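Local structure of uncharacterized protein (Nostoc punctiforme, 2R3S) at residues L238-H243 and V269-P274; T249-L254 and E307-N312; E40-L45 and E74-T79; N30-I35 and G67-Q72; S199-A204 and Y217-G222. The protein probably transfers a methyl group from S-adenosylmethionine to an oxygen atom of a substrate that has not been identified. One frame throughout, in Å; residues are numbered along the deposited sequence.

Interaction 1. Residues L238-H243 and V269-P274. With EDO (1,2-ethanediol), chain E.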
# COMPACT_ATOMS: atom_id res chain seq x y z
N LEU A 238 10.08 -28.18 -9.01
CA LEU A 238 10.29 -26.79 -9.36
C LEU A 238 9.35 -25.87 -8.53
O LEU A 238 8.31 -25.39 -9.02
CB LEU A 238 10.02 -26.60 -10.85
CG LEU A 238 11.05 -27.10 -11.86
CD1 LEU A 238 10.41 -27.31 -13.27
CD2 LEU A 238 12.18 -26.10 -11.88
N PRO A 239 9.72 -25.61 -7.26
CA PRO A 239 8.90 -24.75 -6.42
C PRO A 239 9.22 -23.28 -6.66
O PRO A 239 10.35 -22.88 -6.52
CB PRO A 239 9.28 -25.17 -5.00
CG PRO A 239 10.48 -26.08 -5.13
CD PRO A 239 10.91 -26.09 -6.53
N ASN A 240 8.22 -22.49 -7.03
CA ASN A 240 8.35 -21.04 -7.20
C ASN A 240 9.60 -20.59 -7.99
O ASN A 240 10.28 -19.60 -7.63
CB ASN A 240 8.26 -20.30 -5.84
CG ASN A 240 6.85 -20.27 -5.27
OD1 ASN A 240 5.92 -19.78 -5.91
ND2 ASN A 240 6.69 -20.78 -4.04
N PHE A 241 9.86 -21.30 -9.10
CA PHE A 241 10.99 -20.97 -9.97
C PHE A 241 10.59 -20.46 -11.32
O PHE A 241 11.11 -19.47 -11.79
CB PHE A 241 11.89 -22.20 -10.18
CG PHE A 241 13.28 -21.86 -10.69
CD1 PHE A 241 14.05 -20.87 -10.09
CD2 PHE A 241 13.84 -22.56 -11.76
CE1 PHE A 241 15.32 -20.56 -10.54
CE2 PHE A 241 15.13 -22.25 -12.21
CZ PHE A 241 15.85 -21.25 -11.60
N LEU A 242 9.66 -21.14 -11.98
CA LEU A 242 9.47 -20.90 -13.41
C LEU A 242 8.93 -19.52 -13.72
O LEU A 242 9.26 -18.97 -14.76
CB LEU A 242 8.58 -21.97 -14.05
CG LEU A 242 9.18 -23.37 -14.27
CD1 LEU A 242 8.13 -24.19 -15.00
CD2 LEU A 242 10.53 -23.34 -15.05
N HIS A 243 8.12 -18.96 -12.82
CA HIS A 243 7.55 -17.61 -13.01
C HIS A 243 8.51 -16.45 -13.23
O HIS A 243 8.10 -15.39 -13.73
CB HIS A 243 6.58 -17.25 -11.85
CG HIS A 243 7.16 -17.34 -10.46
ND1 HIS A 243 6.53 -18.06 -9.46
CD2 HIS A 243 8.24 -16.76 -9.89
CE1 HIS A 243 7.21 -17.91 -8.33
NE2 HIS A 243 8.25 -17.14 -8.57
N VAL A 269 5.60 -28.99 -10.58
CA VAL A 269 5.68 -27.53 -10.52
C VAL A 269 4.78 -27.03 -9.40
O VAL A 269 3.64 -27.45 -9.28
CB VAL A 269 5.32 -26.88 -11.87
CG1 VAL A 269 5.34 -25.35 -11.78
CG2 VAL A 269 6.28 -27.37 -12.94
N PHE A 270 5.32 -26.17 -8.54
CA PHE A 270 4.55 -25.55 -7.46
C PHE A 270 4.69 -24.05 -7.67
O PHE A 270 5.79 -23.53 -7.66
CB PHE A 270 5.05 -26.01 -6.09
CG PHE A 270 4.38 -25.30 -4.94
CD1 PHE A 270 3.13 -25.69 -4.50
CD2 PHE A 270 5.02 -24.25 -4.28
CE1 PHE A 270 2.52 -25.02 -3.42
CE2 PHE A 270 4.40 -23.60 -3.21
CZ PHE A 270 3.15 -23.99 -2.79
N ASP A 271 3.58 -23.35 -7.91
CA ASP A 271 3.68 -21.99 -8.41
C ASP A 271 2.32 -21.29 -8.31
O ASP A 271 1.35 -21.88 -7.87
CB ASP A 271 4.21 -21.99 -9.86
CG ASP A 271 5.19 -20.84 -10.15
OD1 ASP A 271 4.83 -19.66 -9.92
OD2 ASP A 271 6.31 -21.13 -10.66
N PHE A 272 2.29 -20.00 -8.67
CA PHE A 272 1.07 -19.22 -8.76
C PHE A 272 0.51 -19.42 -10.15
O PHE A 272 1.11 -18.95 -11.13
CB PHE A 272 1.34 -17.72 -8.57
CG PHE A 272 1.72 -17.35 -7.19
CD1 PHE A 272 0.77 -17.28 -6.19
CD2 PHE A 272 3.04 -17.06 -6.87
CE1 PHE A 272 1.13 -16.93 -4.90
CE2 PHE A 272 3.39 -16.72 -5.58
CZ PHE A 272 2.42 -16.66 -4.59
N ILE A 273 -0.61 -20.13 -10.26
CA ILE A 273 -1.18 -20.42 -11.57
C ILE A 273 -2.57 -19.80 -11.64
O ILE A 273 -3.54 -20.38 -11.17
CB ILE A 273 -1.23 -21.95 -11.88
CG1 ILE A 273 0.14 -22.60 -11.61
CG2 ILE A 273 -1.62 -22.17 -13.33
CD1 ILE A 273 0.12 -24.14 -11.57
N PRO A 274 -2.66 -18.58 -12.16
CA PRO A 274 -3.96 -17.97 -12.35
C PRO A 274 -4.85 -18.70 -13.35
O PRO A 274 -4.34 -19.37 -14.28
CB PRO A 274 -3.63 -16.59 -12.89
CG PRO A 274 -2.24 -16.66 -13.34
CD PRO A 274 -1.56 -17.69 -12.54
C1 EDO E . 11.75 -21.29 -4.43
O1 EDO E . 12.41 -22.05 -5.51
C2 EDO E . 12.35 -19.91 -4.09
O2 EDO E . 11.87 -18.79 -4.85
O HOH W 1 8.08 -23.19 -10.67
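Two parallel strands of the Rossmann-like sheet end here, Leu238 and Pro239 pairing with Val269 and Phe270. Phe270 N donates to Leu238 O at 3.1 Å. Asn240 N donates to Phe270 O at 2.7 Å and prolongs the ladder. Beyond it the chain turns back, and His243 ND1 donates to Asp271 OD1, modelled at 2.4 Å, so short that the length is doubtful. The His243 ring stands nearly perpendicular to the carboxylate (86°). Asp271 OD1 also accepts from Phe272 N, on its anti lone pair. Water 1 donates to Asp271 OD2 and Leu238 O and accepts from Leu242 N. The Asn240 amide lies alongside Phe270. Asn240 ND2 lies 3.7 Å from Phe270 CE2, at the ring edge; Asn240 OD1 accepts from Gln328 NE2. Replacing Asn240 by alanine would probably leave Gln328 NE2 without this mate and that edge of Phe270 less covered. Such strand ends line the cofactor and substrate cleft in class I methyltransferases, the fold this domain resembles.

Interaction 2. Residues T249-L254 and E307-N312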
# COMPACT_ATOMS: atom_id res chain seq x y z
N THR A 249 13.15 -19.55 -22.09
CA THR A 249 14.01 -19.94 -20.97
C THR A 249 13.43 -21.05 -20.13
O THR A 249 14.16 -21.96 -19.76
CB THR A 249 14.31 -18.74 -20.10
OG1 THR A 249 14.85 -17.71 -20.94
CG2 THR A 249 15.30 -19.08 -18.96
N CYS A 250 12.12 -21.02 -19.85
CA CYS A 250 11.47 -22.14 -19.12
C CYS A 250 11.57 -23.42 -19.94
O CYS A 250 11.73 -24.51 -19.40
CB CYS A 250 9.99 -21.86 -18.83
SG CYS A 250 9.70 -20.50 -17.63
N GLU A 251 11.42 -23.27 -21.25
CA GLU A 251 11.47 -24.41 -22.18
C GLU A 251 12.90 -24.99 -22.24
O GLU A 251 13.06 -26.19 -22.11
CB GLU A 251 10.92 -24.01 -23.56
CG GLU A 251 9.37 -23.90 -23.53
CD GLU A 251 8.72 -23.51 -24.85
OE1 GLU A 251 9.43 -23.06 -25.77
OE2 GLU A 251 7.47 -23.64 -24.93
N GLN A 252 13.90 -24.12 -22.35
CA GLN A 252 15.30 -24.51 -22.20
C GLN A 252 15.50 -25.34 -20.94
O GLN A 252 16.08 -26.43 -20.99
CB GLN A 252 16.20 -23.27 -22.16
CG GLN A 252 17.72 -23.55 -22.22
CD GLN A 252 18.56 -22.30 -21.94
OE1 GLN A 252 19.42 -22.31 -21.06
NE2 GLN A 252 18.32 -21.23 -22.69
N LEU A 253 14.95 -24.86 -19.82
CA LEU A 253 15.08 -25.56 -18.56
C LEU A 253 14.35 -26.90 -18.57
O LEU A 253 14.89 -27.89 -18.10
CB LEU A 253 14.62 -24.70 -17.37
CG LEU A 253 14.95 -25.24 -15.96
CD1 LEU A 253 16.46 -25.03 -15.57
CD2 LEU A 253 13.99 -24.64 -14.92
N LEU A 254 13.13 -26.94 -19.11
CA LEU A 254 12.34 -28.17 -19.09
C LEU A 254 12.96 -29.29 -19.97
O LEU A 254 12.77 -30.48 -19.68
CB LEU A 254 10.86 -27.90 -19.48
CG LEU A 254 10.01 -26.99 -18.54
CD1 LEU A 254 8.61 -26.80 -19.08
CD2 LEU A 254 9.95 -27.49 -17.13
N GLU A 307 1.21 -26.01 -19.76
CA GLU A 307 0.92 -27.22 -20.53
C GLU A 307 1.63 -27.16 -21.87
O GLU A 307 2.25 -28.13 -22.30
CB GLU A 307 -0.59 -27.36 -20.72
CG GLU A 307 -1.09 -28.59 -21.47
CD GLU A 307 -2.60 -28.71 -21.41
OE1 GLU A 307 -3.30 -27.71 -21.72
OE2 GLU A 307 -3.08 -29.80 -21.02
N SER A 308 1.59 -25.99 -22.50
CA SER A 308 2.28 -25.77 -23.77
C SER A 308 3.82 -25.79 -23.67
O SER A 308 4.50 -26.11 -24.64
CB SER A 308 1.83 -24.45 -24.37
OG SER A 308 2.66 -24.08 -25.44
N MSE A 309 4.37 -25.39 -22.52
CA MSE A 309 5.81 -25.40 -22.33
C MSE A 309 6.29 -26.83 -22.16
O MSE A 309 7.28 -27.24 -22.75
CB MSE A 309 6.19 -24.57 -21.11
CG MSE A 309 5.97 -23.10 -21.32
SE MSE A 309 6.52 -22.07 -19.75
CE MSE A 309 4.86 -21.02 -19.47
N PHE A 310 5.57 -27.59 -21.36
CA PHE A 310 5.89 -28.99 -21.18
C PHE A 310 5.73 -29.78 -22.48
O PHE A 310 6.59 -30.59 -22.83
CB PHE A 310 5.06 -29.59 -20.07
CG PHE A 310 5.62 -29.35 -18.70
CD1 PHE A 310 6.74 -30.04 -18.27
CD2 PHE A 310 5.01 -28.45 -17.83
CE1 PHE A 310 7.26 -29.83 -17.00
CE2 PHE A 310 5.52 -28.24 -16.55
CZ PHE A 310 6.66 -28.93 -16.14
N SER A 311 4.63 -29.54 -23.19
CA SER A 311 4.40 -30.14 -24.51
C SER A 311 5.56 -29.86 -25.44
O SER A 311 6.11 -30.79 -26.00
CB SER A 311 3.10 -29.65 -25.14
OG SER A 311 3.02 -30.03 -26.52
N ASN A 312 5.95 -28.60 -25.58
CA ASN A 312 7.11 -28.19 -26.41
C ASN A 312 8.50 -28.64 -25.94
O ASN A 312 9.48 -28.54 -26.72
CB ASN A 312 7.20 -26.66 -26.51
CG ASN A 312 6.07 -26.04 -27.32
OD1 ASN A 312 5.31 -26.73 -28.00
ND2 ASN A 312 5.96 -24.71 -27.25
O HOH W 2 4.95 -22.25 -25.13
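Helix segments 249-254 and 307-312 cross at -48°, their axes 9.1 Å apart, with Glu251 and Met309 nearest by CA atoms at 5.7 Å. On the buried side, Leu254 grips the Phe310 ring. Leu254 CD1 sits over the ring centre, 3.8 Å from the Phe310 centroid and 9° off the normal, a CH-pi contact. Leu254 CD2, on the same side of the ring, lies 3.6 Å from Phe310 CE1. Leu254 CD1 also packs on Met309 CB. Met309 is a selenomethionine, and its SE lies 3.6 Å from Cys250 CB. The outer side is polar. The Glu251 chain runs extended beyond CG (chi2 -180°), which carries its carboxylate across to the second helix. There Asn312 ND2 donates to Glu251 OE2 at 3.0 Å. The donor comes from the syn side, out of the carboxylate plane, and the two flat groups are steeply turned against each other. Water 2 donates to the same OE2 and also bonds Ser308 OG. With Glu251 cut back to alanine, Asn312 ND2 and water 2 would probably lose their acceptor and the flank of Met309 would be less covered. Beneath the pair, Leu254 rests on Leu238 and Phe310 on Val267 and Val269. Two helices side by side on one face of a central sheet are typical of the Rossmann-like methyltransferase fold.

Interaction 3. Residues E40-L45 and E74-T79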
# COMPACT_ATOMS: atom_id res chain seq x y z
N GLU A 40 -4.46 -4.50 26.35
CA GLU A 40 -3.43 -3.55 26.80
C GLU A 40 -3.76 -2.16 26.34
O GLU A 40 -4.06 -1.95 25.17
CB GLU A 40 -2.08 -3.88 26.20
CG GLU A 40 -1.49 -5.19 26.61
CD GLU A 40 -1.25 -5.29 28.09
OE1 GLU A 40 -1.10 -4.24 28.78
OE2 GLU A 40 -1.22 -6.43 28.56
N SER A 41 -3.66 -1.19 27.24
CA SER A 41 -3.78 0.21 26.87
C SER A 41 -2.54 0.63 26.08
O SER A 41 -1.50 -0.04 26.12
CB SER A 41 -3.89 1.05 28.14
OG SER A 41 -2.69 0.92 28.89
N SER A 42 -2.64 1.75 25.36
CA SER A 42 -1.50 2.28 24.63
C SER A 42 -0.37 2.76 25.57
O SER A 42 0.81 2.73 25.23
CB SER A 42 -1.93 3.41 23.70
OG SER A 42 -2.62 4.40 24.41
N GLN A 43 -0.73 3.20 26.75
CA GLN A 43 0.23 3.58 27.78
C GLN A 43 1.12 2.39 28.17
O GLN A 43 2.36 2.50 28.31
CB GLN A 43 -0.54 4.09 28.98
CG GLN A 43 -1.29 5.44 28.74
CD GLN A 43 -2.70 5.36 28.06
OE1 GLN A 43 -3.18 4.32 27.59
NE2 GLN A 43 -3.36 6.51 28.01
N SER A 44 0.48 1.25 28.32
CA SER A 44 1.18 0.04 28.71
C SER A 44 1.98 -0.53 27.53
O SER A 44 3.09 -1.02 27.72
CB SER A 44 0.20 -0.97 29.34
OG SER A 44 0.58 -2.31 29.09
N LEU A 45 1.45 -0.44 26.31
CA LEU A 45 2.19 -0.88 25.14
C LEU A 45 3.41 0.03 24.90
O LEU A 45 4.44 -0.44 24.42
CB LEU A 45 1.28 -0.97 23.90
CG LEU A 45 0.20 -2.05 23.98
CD1 LEU A 45 -0.83 -1.94 22.81
CD2 LEU A 45 0.84 -3.43 24.03
N GLU A 74 -10.93 -0.87 28.18
CA GLU A 74 -9.66 -0.94 28.88
C GLU A 74 -8.41 -1.09 28.00
O GLU A 74 -7.32 -1.20 28.52
CB GLU A 74 -9.72 -2.11 29.87
CG GLU A 74 -10.89 -1.97 30.86
CD GLU A 74 -10.76 -0.75 31.78
OE1 GLU A 74 -9.61 -0.33 32.08
OE2 GLU A 74 -11.80 -0.20 32.20
N GLY A 75 -8.58 -1.08 26.69
CA GLY A 75 -7.44 -1.06 25.78
C GLY A 75 -7.66 -1.87 24.52
O GLY A 75 -8.79 -2.14 24.13
N TYR A 76 -6.54 -2.26 23.92
CA TYR A 76 -6.48 -2.93 22.61
C TYR A 76 -6.40 -4.44 22.77
O TYR A 76 -5.77 -4.96 23.68
CB TYR A 76 -5.29 -2.43 21.79
CG TYR A 76 -5.33 -0.94 21.52
CD1 TYR A 76 -6.14 -0.42 20.52
CD2 TYR A 76 -4.57 -0.06 22.27
CE1 TYR A 76 -6.18 0.94 20.26
CE2 TYR A 76 -4.61 1.30 22.03
CZ TYR A 76 -5.41 1.79 21.04
OH TYR A 76 -5.45 3.14 20.82
N ARG A 77 -7.07 -5.14 21.86
CA ARG A 77 -7.17 -6.57 21.93
C ARG A 77 -6.96 -7.12 20.54
O ARG A 77 -7.45 -6.57 19.58
CB ARG A 77 -8.54 -6.95 22.49
CG ARG A 77 -8.64 -8.42 22.81
CD ARG A 77 -9.87 -8.80 23.67
NE ARG A 77 -10.10 -10.24 23.56
N LEU A 78 -6.19 -8.18 20.40
CA LEU A 78 -5.94 -8.73 19.08
C LEU A 78 -7.20 -9.43 18.55
O LEU A 78 -8.03 -9.91 19.33
CB LEU A 78 -4.81 -9.74 19.15
CG LEU A 78 -3.46 -9.19 19.57
CD1 LEU A 78 -2.48 -10.26 19.23
CD2 LEU A 78 -3.20 -7.89 18.85
N THR A 79 -7.33 -9.46 17.24
CA THR A 79 -8.23 -10.37 16.59
C THR A 79 -7.63 -11.78 16.66
O THR A 79 -6.44 -11.94 16.94
CB THR A 79 -8.44 -10.02 15.12
OG1 THR A 79 -7.21 -10.16 14.43
CG2 THR A 79 -9.02 -8.59 14.93
O HOH W 3 -5.52 4.73 23.07
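Glu40 and Tyr76 form the tight part of this contact, an antiparallel hydrogen-bonded pair. Tyr76 N donates to Glu40 O at 2.8 Å, and Glu40 N donates to Tyr76 O at 3.0 Å. Next to them the backbones of Ser41 and Gly75 close to 4.0 Å between CA atoms. A side chain on Gly75 would run into Glu40 C and Ser41 N, and its backbone angles also call for glycine. The Tyr76 ring turns an edge to the start of the helix, where Ser42 CB lies 3.8 Å from Tyr76 CE2. Leu45 CD1 comes obliquely to the ring, 4.2 Å from Tyr76 CD2. Cys60 and Val64 of helix 53-65 also touch Tyr76. At this buried ring end water 3 makes a polar link, donating to both Ser42 OG and Tyr76 OH. These hydroxyls also have protein partners, Glu53 for Ser42 and Asp61 for Tyr76.

The solvent side is at Glu74. Its side chain comes no nearer than 6.7 Å, from Glu74 CB to Ser41 N. Ser41 OG caps the helix by accepting from Ser44 N, and Ser44 OG donates to Glu40 OE1 at 2.6 Å. The chemistry implies a join made mainly by backbone bonds and one aromatic ring, tying the short strand and the helix after it to the beta hairpin of what is probably a winged-helix domain.

Interaction 4. Residues N30-I35 and G67-Q72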
# COMPACT_ATOMS: atom_id res chain seq x y z
N ASN A 30 7.12 -5.32 17.92
CA ASN A 30 6.55 -6.42 18.68
C ASN A 30 5.20 -6.10 19.33
O ASN A 30 4.83 -6.70 20.33
CB ASN A 30 7.54 -6.94 19.72
CG ASN A 30 8.52 -7.93 19.16
OD1 ASN A 30 8.61 -8.12 17.94
ND2 ASN A 30 9.28 -8.57 20.05
N VAL A 31 4.44 -5.20 18.73
CA VAL A 31 3.21 -4.75 19.35
C VAL A 31 2.28 -5.93 19.66
O VAL A 31 1.71 -6.01 20.74
CB VAL A 31 2.46 -3.73 18.49
CG1 VAL A 31 1.15 -3.39 19.15
CG2 VAL A 31 3.32 -2.46 18.24
N PHE A 32 2.12 -6.84 18.71
CA PHE A 32 1.17 -7.96 18.86
C PHE A 32 1.58 -8.95 19.95
O PHE A 32 0.74 -9.51 20.62
CB PHE A 32 1.03 -8.71 17.54
CG PHE A 32 0.71 -7.83 16.39
CD1 PHE A 32 -0.56 -7.27 16.26
CD2 PHE A 32 1.68 -7.52 15.44
CE1 PHE A 32 -0.86 -6.43 15.17
CE2 PHE A 32 1.37 -6.70 14.35
CZ PHE A 32 0.11 -6.17 14.22
N THR A 33 2.89 -9.17 20.08
CA THR A 33 3.48 -10.01 21.13
C THR A 33 3.25 -9.43 22.52
O THR A 33 3.05 -10.18 23.48
CB THR A 33 4.99 -10.21 20.86
OG1 THR A 33 5.16 -10.81 19.57
CG2 THR A 33 5.65 -11.09 21.94
N ALA A 34 3.28 -8.11 22.61
CA ALA A 34 3.02 -7.39 23.87
C ALA A 34 1.55 -7.43 24.31
O ALA A 34 1.24 -7.48 25.52
CB ALA A 34 3.51 -5.93 23.77
N ILE A 35 0.63 -7.39 23.34
CA ILE A 35 -0.79 -7.56 23.62
C ILE A 35 -1.14 -9.03 23.83
O ILE A 35 -1.85 -9.39 24.77
CB ILE A 35 -1.69 -7.00 22.49
CG1 ILE A 35 -1.45 -5.50 22.29
CG2 ILE A 35 -3.15 -7.20 22.85
CD1 ILE A 35 -2.02 -4.95 21.02
N GLY A 67 -8.16 -3.37 10.88
CA GLY A 67 -8.61 -4.76 11.14
C GLY A 67 -7.71 -5.72 11.89
O GLY A 67 -8.05 -6.89 12.04
N PHE A 68 -6.56 -5.26 12.38
CA PHE A 68 -5.66 -6.15 13.15
C PHE A 68 -6.02 -6.32 14.63
O PHE A 68 -5.55 -7.24 15.30
CB PHE A 68 -4.21 -5.67 13.01
CG PHE A 68 -3.66 -5.89 11.64
CD1 PHE A 68 -3.07 -7.10 11.31
CD2 PHE A 68 -3.74 -4.91 10.67
CE1 PHE A 68 -2.58 -7.32 10.03
CE2 PHE A 68 -3.25 -5.14 9.38
CZ PHE A 68 -2.68 -6.35 9.08
N MSE A 69 -6.83 -5.44 15.16
CA MSE A 69 -7.15 -5.47 16.59
C MSE A 69 -8.42 -4.71 16.86
O MSE A 69 -8.95 -4.03 15.96
CB MSE A 69 -6.02 -4.91 17.42
CG MSE A 69 -5.61 -3.51 17.11
SE MSE A 69 -3.90 -3.03 18.06
CE MSE A 69 -2.70 -4.35 17.22
N THR A 70 -8.94 -4.83 18.08
CA THR A 70 -10.15 -4.13 18.47
C THR A 70 -9.79 -3.21 19.63
O THR A 70 -8.73 -3.39 20.24
CB THR A 70 -11.30 -5.08 18.84
OG1 THR A 70 -10.92 -5.91 19.94
CG2 THR A 70 -11.65 -5.95 17.63
N LYS A 71 -10.65 -2.22 19.88
CA LYS A 71 -10.44 -1.23 20.92
C LYS A 71 -11.53 -1.37 21.97
O LYS A 71 -12.66 -1.00 21.72
CB LYS A 71 -10.41 0.18 20.32
CG LYS A 71 -9.72 1.19 21.19
CD LYS A 71 -9.69 2.57 20.54
CE LYS A 71 -9.07 3.62 21.49
NZ LYS A 71 -8.73 4.85 20.73
N GLN A 72 -11.22 -1.99 23.10
CA GLN A 72 -12.17 -2.14 24.20
C GLN A 72 -12.02 -0.97 25.16
O GLN A 72 -11.16 -0.11 24.96
CB GLN A 72 -11.93 -3.46 24.97
CG GLN A 72 -11.91 -4.72 24.09
CD GLN A 72 -13.16 -4.89 23.26
OE1 GLN A 72 -14.28 -4.77 23.79
NE2 GLN A 72 -13.00 -5.16 21.93
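Phe32 and Met69 make the closest approach, with the selenomethionine methyl CE of Met69 3.5 Å from Phe32 CE1. It comes to the ring obliquely, and the two side chains cross at about a right angle. The same methyl touches Ile35 CD1 at 3.9 Å and, more loosely, Val31 CG1 at 4.4 Å. One methyl group thus meets three side chains of the short helix. Two torsions put it there: Met69 CG stands between the backbone N and the carbonyl carbon (chi1 58°), and the chain bends again about the CG-SE bond (chi3 62°). Phe68 adds its CB against Phe32 CE1 at 4.1 Å. No hydrogen bond links the two segments, so the join is wholly apolar.

In the next shell, Leu63 and Val64 of helix 53-65 back Met69, while Ile23 and Ala26 of helix 17-28 and Leu78 hold Phe32. Gly67, at positive phi, is the C-prime residue of a Schellman motif that ends helix 53-65 and starts the turn into the strand. Asn30 plays a like part at the end of the helix before 31-35. Phe68 also packs on Thr13 of the second subunit, and Lys71 NZ bonds Asp277 O of that subunit. A hydrophobic centre between helices and a small hairpin is consistent with a winged-helix fold, as in the dimerisation domains of related O-methyltransferases.

Interaction 5. Residues S199-A204 and Y217-G222. With EDO (1,2-ethanediol), chain D.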
# COMPACT_ATOMS: atom_id res chain seq x y z
N SER A 199 25.06 -19.68 -1.32
CA SER A 199 24.65 -19.07 -0.06
C SER A 199 23.22 -19.43 0.33
O SER A 199 22.87 -19.41 1.51
CB SER A 199 24.79 -17.56 -0.16
OG SER A 199 23.92 -17.02 -1.16
N VAL A 200 22.39 -19.80 -0.65
CA VAL A 200 21.01 -20.20 -0.37
C VAL A 200 20.97 -21.64 0.12
O VAL A 200 20.27 -21.94 1.08
CB VAL A 200 20.10 -20.03 -1.61
CG1 VAL A 200 18.68 -20.56 -1.31
CG2 VAL A 200 20.09 -18.55 -2.06
N LEU A 201 21.74 -22.51 -0.51
CA LEU A 201 21.86 -23.91 -0.08
C LEU A 201 22.38 -24.09 1.34
O LEU A 201 22.16 -25.14 1.94
CB LEU A 201 22.76 -24.69 -1.04
CG LEU A 201 22.22 -24.90 -2.44
CD1 LEU A 201 23.35 -25.36 -3.35
CD2 LEU A 201 21.05 -25.89 -2.41
N GLU A 202 23.07 -23.09 1.89
CA GLU A 202 23.44 -23.13 3.29
C GLU A 202 22.20 -23.23 4.17
O GLU A 202 22.18 -23.99 5.13
CB GLU A 202 24.31 -21.93 3.67
CG GLU A 202 25.71 -21.99 3.06
CD GLU A 202 26.45 -23.29 3.39
OE1 GLU A 202 26.39 -23.75 4.56
OE2 GLU A 202 27.07 -23.86 2.47
N VAL A 203 21.14 -22.49 3.80
CA VAL A 203 19.85 -22.58 4.52
C VAL A 203 19.21 -23.97 4.37
O VAL A 203 18.79 -24.59 5.37
CB VAL A 203 18.84 -21.49 4.05
CG1 VAL A 203 17.54 -21.56 4.90
CG2 VAL A 203 19.49 -20.10 4.09
N ALA A 204 19.12 -24.43 3.12
CA ALA A 204 18.59 -25.76 2.78
C ALA A 204 19.28 -26.87 3.54
O ALA A 204 18.63 -27.79 4.06
CB ALA A 204 18.71 -26.00 1.25
N TYR A 217 20.77 -35.58 1.82
CA TYR A 217 20.62 -34.28 1.22
C TYR A 217 21.93 -33.84 0.61
O TYR A 217 22.90 -33.65 1.31
CB TYR A 217 20.13 -33.24 2.26
CG TYR A 217 19.52 -32.09 1.54
CD1 TYR A 217 18.20 -32.14 1.11
CD2 TYR A 217 20.29 -30.98 1.18
CE1 TYR A 217 17.65 -31.10 0.39
CE2 TYR A 217 19.74 -29.95 0.45
CZ TYR A 217 18.42 -30.01 0.06
OH TYR A 217 17.87 -28.98 -0.65
N HIS A 218 21.93 -33.65 -0.71
CA HIS A 218 23.15 -33.32 -1.46
C HIS A 218 22.95 -32.03 -2.21
O HIS A 218 21.85 -31.73 -2.60
CB HIS A 218 23.47 -34.47 -2.43
CG HIS A 218 23.31 -35.83 -1.82
ND1 HIS A 218 24.18 -36.33 -0.88
CD2 HIS A 218 22.36 -36.77 -1.99
CE1 HIS A 218 23.78 -37.52 -0.50
NE2 HIS A 218 22.68 -37.82 -1.16
N THR A 219 24.00 -31.26 -2.44
CA THR A 219 23.84 -29.95 -3.06
C THR A 219 24.63 -29.83 -4.36
O THR A 219 25.72 -30.39 -4.50
CB THR A 219 24.21 -28.79 -2.08
OG1 THR A 219 25.63 -28.77 -1.83
CG2 THR A 219 23.47 -28.92 -0.76
N ILE A 220 24.05 -29.13 -5.33
CA ILE A 220 24.71 -28.81 -6.58
C ILE A 220 24.60 -27.30 -6.64
O ILE A 220 23.55 -26.77 -6.98
CB ILE A 220 23.99 -29.45 -7.78
CG1 ILE A 220 23.93 -30.96 -7.64
CG2 ILE A 220 24.69 -29.10 -9.06
CD1 ILE A 220 23.07 -31.63 -8.62
N ALA A 221 25.67 -26.62 -6.25
CA ALA A 221 25.67 -25.17 -6.16
C ALA A 221 25.84 -24.54 -7.54
O ALA A 221 26.62 -25.04 -8.36
CB ALA A 221 26.76 -24.69 -5.23
N GLY A 222 25.13 -23.44 -7.78
CA GLY A 222 25.18 -22.71 -9.04
C GLY A 222 23.82 -22.47 -9.67
O GLY A 222 22.78 -22.73 -9.07
C1 EDO D . 19.13 -20.45 -9.66
O1 EDO D . 19.55 -20.51 -11.03
C2 EDO D . 20.13 -21.18 -8.77
O2 EDO D . 20.10 -22.61 -8.97
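Tyr217 supplies the flat group of this contact, and Ala204 CB comes to its ring obliquely. The methyl Ala204 CB is nearest the outer end, 3.6 Å from Tyr217 OH, and lies 4.2 Å from Tyr217 CE2. The ring of Tyr217 is swung toward the helix by a chi1 of -160°, which sets CG opposite the backbone N. Ile192, Ala208 and Ala174 also touch this side chain.

Further along, Leu201 reaches the strand with one methyl. Leu201 CD1 lies 3.6 Å from Ala221 CA and 3.8 Å from Thr219 CB. The side chains of Leu201 and Thr219 lie alongside each other, pointing opposite ways. Leu201 CD1 also touches Ile220 O and Ala221 CB. No hydrogen bond joins the two segments. At the strand end, Gly222 O accepts from O2 of a 1,2-ethanediol at 2.7 Å; this molecule, probably from the crystallisation liquor, also bonds Ala224 N.

The helix and strand segments run almost antiparallel, at 167°, with their axes 9.1 Å apart. They are the last two elements of the beta-alpha-beta unit made by strand 191-196, helix 198-211 and strand 217-221. That last strand is outermost on its side of the sheet and bonds to strand 191-196 through its backbone. Val200 and Val203 of the helix turn to helix 136-143.

Overall arrangement
Interactions 1, 2 and 5 belong to the methyltransferase domain, and interactions 3 and 4 to the dimerisation domain. Interactions 1 and 3 have centres about 41 Å apart. Interaction 1 is buried at the ends of two central strands of the sheet and mixes backbone bonds with a carboxylate network. Interaction 2 touches it through Val269 and Phe310 and covers that face with apolar groups, keeping polar ones outward. Interaction 5 packs a helix on the outermost strand of the same sheet, without hydrogen bonds. Interactions 3 and 4 share a small sheet, linked by a probable hydrogen bond from Thr70 N to Arg77 O. Interaction 4 is buried and apolar; interaction 3, nearer the surface, is more polar.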